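Local coordinates for protein transcriptional regulator, putative, Mar family (Thermotoga maritima, PDB 2ETH) that probably binds DNA as a dimeric winged helix-turn-helix transcriptional regulator of the MarR family, at residues 41-50 and 78-88. Numbering follows the deposited sequence.
Sequences DMKTTELYAF and VVDSLEKRGLV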
loop_
_atom_site.group_PDB
_atom_site.type_symbol
_atom_site.label_atom_id
_atom_site.label_comp_id
_atom_site.label_asym_id
_atom_site.label_seq_id
_atom_site.Cartn_x
_atom_site.Cartn_y
_atom_site.Cartn_z
ATOM N N ASP A 41 10.285 3.969 -6.619
ATOM C CA ASP A 41 10.133 4.390 -7.992
ATOM C C ASP A 41 9.107 3.588 -8.834
ATOM O O ASP A 41 8.751 4.014 -9.920
ATOM C CB ASP A 41 11.497 4.286 -8.650
ATOM C CG ASP A 41 11.512 4.862 -10.035
ATOM O OD1 ASP A 41 10.987 5.973 -10.214
ATOM O OD2 ASP A 41 12.044 4.198 -10.945
HETATM N N MSE A 42 8.628 2.446 -8.324
HETATM C CA MSE A 42 7.616 1.634 -9.014
HETATM C C MSE A 42 6.232 2.214 -8.852
HETATM O O MSE A 42 5.933 2.795 -7.811
HETATM C CB MSE A 42 7.563 0.213 -8.443
HETATM C CG MSE A 42 8.752 -0.638 -8.760
HETATM SE SE MSE A 42 8.482 -2.415 -8.142
HETATM C CE MSE A 42 9.904 -2.580 -6.832
ATOM N N LYS A 43 5.382 2.001 -9.862
ATOM C CA LYS A 43 3.961 2.308 -9.750
ATOM C C LYS A 43 3.280 1.285 -8.874
ATOM O O LYS A 43 3.762 0.149 -8.678
ATOM C CB LYS A 43 3.261 2.358 -11.108
ATOM C CG LYS A 43 3.845 3.397 -12.103
ATOM C CD LYS A 43 3.265 3.189 -13.506
ATOM C CE LYS A 43 4.159 3.722 -14.623
ATOM N NZ LYS A 43 3.791 5.092 -15.109
ATOM N N THR A 44 2.135 1.695 -8.351
ATOM C CA THR A 44 1.387 0.896 -7.399
ATOM C C THR A 44 1.052 -0.500 -7.966
ATOM O O THR A 44 1.316 -1.504 -7.315
ATOM C CB THR A 44 0.103 1.665 -6.925
ATOM O OG1 THR A 44 -0.751 1.930 -8.045
ATOM C CG2 THR A 44 0.473 3.012 -6.269
ATOM N N THR A 45 0.530 -0.586 -9.190
ATOM C CA THR A 45 0.094 -1.890 -9.708
ATOM C C THR A 45 1.288 -2.737 -10.193
ATOM O O THR A 45 1.229 -3.959 -10.175
ATOM C CB THR A 45 -1.027 -1.784 -10.763
ATOM O OG1 THR A 45 -0.545 -1.087 -11.892
ATOM C CG2 THR A 45 -2.266 -0.999 -10.214
ATOM N N GLU A 46 2.386 -2.086 -10.565
ATOM C CA GLU A 46 3.653 -2.793 -10.822
ATOM C C GLU A 46 4.113 -3.537 -9.597
ATOM O O GLU A 46 4.553 -4.690 -9.684
ATOM C CB GLU A 46 4.782 -1.800 -11.186
ATOM C CG GLU A 46 4.975 -1.462 -12.640
ATOM C CD GLU A 46 5.877 -0.237 -12.814
ATOM O OE1 GLU A 46 6.836 -0.090 -12.008
ATOM O OE2 GLU A 46 5.620 0.591 -13.744
ATOM N N LEU A 47 4.130 -2.825 -8.470
ATOM C CA LEU A 47 4.559 -3.427 -7.191
ATOM C C LEU A 47 3.639 -4.573 -6.770
ATOM O O LEU A 47 4.069 -5.574 -6.274
ATOM C CB LEU A 47 4.612 -2.373 -6.067
ATOM C CG LEU A 47 5.015 -2.917 -4.681
ATOM C CD1 LEU A 47 6.433 -3.628 -4.740
ATOM C CD2 LEU A 47 4.975 -1.771 -3.658
ATOM N N TYR A 48 2.361 -4.407 -6.996
ATOM C CA TYR A 48 1.360 -5.395 -6.629
ATOM C C TYR A 48 1.569 -6.683 -7.432
ATOM O O TYR A 48 1.590 -7.810 -6.862
ATOM C CB TYR A 48 -0.037 -4.755 -6.879
ATOM C CG TYR A 48 -1.201 -5.446 -6.221
ATOM C CD1 TYR A 48 -1.076 -6.030 -4.959
ATOM C CD2 TYR A 48 -2.434 -5.538 -6.855
ATOM C CE1 TYR A 48 -2.149 -6.684 -4.339
ATOM C CE2 TYR A 48 -3.524 -6.199 -6.221
ATOM C CZ TYR A 48 -3.336 -6.759 -4.968
ATOM O OH TYR A 48 -4.342 -7.411 -4.346
ATOM N N ALA A 49 1.779 -6.541 -8.742
ATOM C CA ALA A 49 2.052 -7.712 -9.592
ATOM C C ALA A 49 3.414 -8.359 -9.259
ATOM O O ALA A 49 3.538 -9.577 -9.267
ATOM C CB ALA A 49 1.949 -7.370 -11.066
ATOM N N PHE A 50 4.417 -7.547 -8.954
ATOM C CA PHE A 50 5.751 -8.042 -8.589
ATOM C C PHE A 50 5.662 -8.886 -7.323
ATOM O O PHE A 50 6.090 -10.015 -7.334
ATOM C CB PHE A 50 6.779 -6.893 -8.404
ATOM C CG PHE A 50 8.144 -7.360 -7.906
ATOM C CD1 PHE A 50 9.020 -8.064 -8.754
ATOM C CD2 PHE A 50 8.537 -7.136 -6.579
ATOM C CE1 PHE A 50 10.260 -8.503 -8.276
ATOM C CE2 PHE A 50 9.771 -7.576 -6.109
ATOM C CZ PHE A 50 10.639 -8.236 -6.949
ATOM N N VAL A 78 2.015 -3.846 -17.332
ATOM C CA VAL A 78 2.644 -3.937 -16.037
ATOM C C VAL A 78 3.861 -4.874 -16.169
ATOM O O VAL A 78 4.959 -4.523 -15.747
ATOM C CB VAL A 78 1.661 -4.410 -14.972
ATOM C CG1 VAL A 78 2.383 -4.747 -13.663
ATOM C CG2 VAL A 78 0.622 -3.371 -14.745
ATOM N N VAL A 79 3.695 -6.023 -16.824
ATOM C CA VAL A 79 4.800 -7.002 -16.916
ATOM C C VAL A 79 5.920 -6.454 -17.810
ATOM O O VAL A 79 7.092 -6.518 -17.423
ATOM C CB VAL A 79 4.330 -8.424 -17.365
ATOM C CG1 VAL A 79 5.495 -9.357 -17.446
ATOM C CG2 VAL A 79 3.298 -8.985 -16.425
ATOM N N ASP A 80 5.584 -5.878 -18.971
ATOM C CA ASP A 80 6.628 -5.236 -19.810
ATOM C C ASP A 80 7.400 -4.191 -18.987
ATOM O O ASP A 80 8.619 -4.062 -19.097
ATOM C CB ASP A 80 6.065 -4.555 -21.091
ATOM C CG ASP A 80 5.807 -5.543 -22.252
ATOM N N SER A 81 6.704 -3.453 -18.138
ATOM C CA SER A 81 7.399 -2.453 -17.340
ATOM C C SER A 81 8.316 -3.066 -16.285
ATOM O O SER A 81 9.419 -2.634 -16.091
ATOM C CB SER A 81 6.435 -1.486 -16.697
ATOM O OG SER A 81 6.986 -1.150 -15.453
ATOM N N LEU A 82 7.840 -4.091 -15.612
ATOM C CA LEU A 82 8.648 -4.845 -14.653
ATOM C C LEU A 82 9.834 -5.471 -15.340
ATOM O O LEU A 82 10.918 -5.578 -14.801
ATOM C CB LEU A 82 7.799 -5.943 -13.993
ATOM C CG LEU A 82 6.818 -5.446 -12.937
ATOM C CD1 LEU A 82 5.933 -6.592 -12.457
ATOM C CD2 LEU A 82 7.626 -4.777 -11.735
ATOM N N GLU A 83 9.614 -5.872 -16.563
ATOM C CA GLU A 83 10.694 -6.454 -17.368
ATOM C C GLU A 83 11.769 -5.466 -17.745
ATOM O O GLU A 83 12.932 -5.819 -17.727
ATOM C CB GLU A 83 10.106 -7.111 -18.589
ATOM C CG GLU A 83 11.035 -8.002 -19.340
ATOM C CD GLU A 83 10.257 -9.020 -20.189
ATOM O OE1 GLU A 83 8.982 -8.993 -20.086
ATOM O OE2 GLU A 83 10.918 -9.848 -20.910
ATOM N N LYS A 84 11.407 -4.222 -18.024
ATOM C CA LYS A 84 12.430 -3.264 -18.368
ATOM C C LYS A 84 13.149 -2.684 -17.183
ATOM O O LYS A 84 14.259 -2.202 -17.370
ATOM C CB LYS A 84 11.994 -2.221 -19.404
ATOM C CG LYS A 84 10.856 -1.287 -19.095
ATOM C CD LYS A 84 10.332 -0.672 -20.439
ATOM N N ARG A 85 12.601 -2.818 -15.961
ATOM C CA ARG A 85 13.379 -2.552 -14.738
ATOM C C ARG A 85 14.254 -3.763 -14.364
ATOM O O ARG A 85 15.029 -3.701 -13.412
ATOM C CB ARG A 85 12.511 -2.206 -13.525
ATOM C CG ARG A 85 11.327 -1.345 -13.773
ATOM C CD ARG A 85 10.441 -1.221 -12.521
ATOM N NE ARG A 85 10.562 0.130 -11.981
ATOM C CZ ARG A 85 9.824 1.177 -12.352
ATOM N NH1 ARG A 85 8.868 1.064 -13.255
ATOM N NH2 ARG A 85 10.044 2.355 -11.805
ATOM N N GLY A 86 14.118 -4.866 -15.097
ATOM C CA GLY A 86 15.026 -6.002 -14.931
ATOM C C GLY A 86 14.675 -6.911 -13.771
ATOM O O GLY A 86 15.528 -7.676 -13.300
ATOM N N LEU A 87 13.418 -6.851 -13.349
ATOM C CA LEU A 87 12.932 -7.576 -12.163
ATOM C C LEU A 87 12.280 -8.932 -12.476
ATOM O O LEU A 87 12.313 -9.819 -11.651
ATOM C CB LEU A 87 11.933 -6.710 -11.361
ATOM C CG LEU A 87 12.455 -5.355 -10.817
ATOM C CD1 LEU A 87 11.295 -4.604 -10.197
ATOM C CD2 LEU A 87 13.590 -5.553 -9.790
ATOM N N VAL A 88 11.663 -9.069 -13.643
ATOM C CA VAL A 88 10.980 -10.312 -14.055
ATOM C C VAL A 88 11.204 -10.572 -15.551
ATOM O O VAL A 88 11.665 -9.698 -16.301
ATOM C CB VAL A 88 9.455 -10.262 -13.825
ATOM C CG1 VAL A 88 9.163 -9.801 -12.424
ATOM C CG2 VAL A 88 8.781 -9.351 -14.916
#
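Glu46 and Arg85 form the charged centre where helix 44-56 meets the end of helix 72-84, a worked example of how one buried carboxylate can join two helices, whose segments 44-50 and 78-84 run at 83° to each other. Arg85 NH1 makes a salt bridge of 2.6 Å with Glu46 OE1, the carboxylate and guanidinium planes turned 43° apart. The other carboxylate oxygen, OE2, accepts a hydrogen bond from Ser81 OG at 2.8 Å, the hydroxyl lying above the carboxylate plane. OE1 also takes a weak bond from the backbone N of Lys43, the N-cap residue of its own helix. Bent at chi3 (109°), the arginine turns its far nitrogen to Asp41, where NH2 and OD2 are 2.9 Å apart in a salt bridge whose hydrogen bond is weak; Asp41 OD1 pairs more strongly with Lys43 of the second subunit. Met42 CA sits over one guanidinium face, toward its rim. With an alanine at Glu46, Arg85 NH1 would probably lose its carboxylate partner and Ser81 OG its acceptor, leaving the guanidinium to depend more on the weak bond to Asp41.

Apolar contacts flank this network. Val78 CG1 packs 3.7 Å from Ala49 CB. Leu82 lays both methyls against helix 44-56, by the backbone O of Glu46, with CD2 4.0 Å from Phe50 CB. The Phe50 ring reaches Leu87, its CE1 3.9 Å from Leu87 CB, and meets Val88 CG1 at its edge. Beside the network, the selenium of Met42 (modelled as selenomethionine) meets Leu87 CD1 tip to tip at 4.1 Å.

A Schellman motif at Gly86 turns the chain toward strand 88-92. The arrangement is characteristic of the MarR winged helix-turn-helix domain: helix 72-84, probably the recognition helix as in relatives, packs across helix 44-56 and leads through a short turn into the wing hairpin.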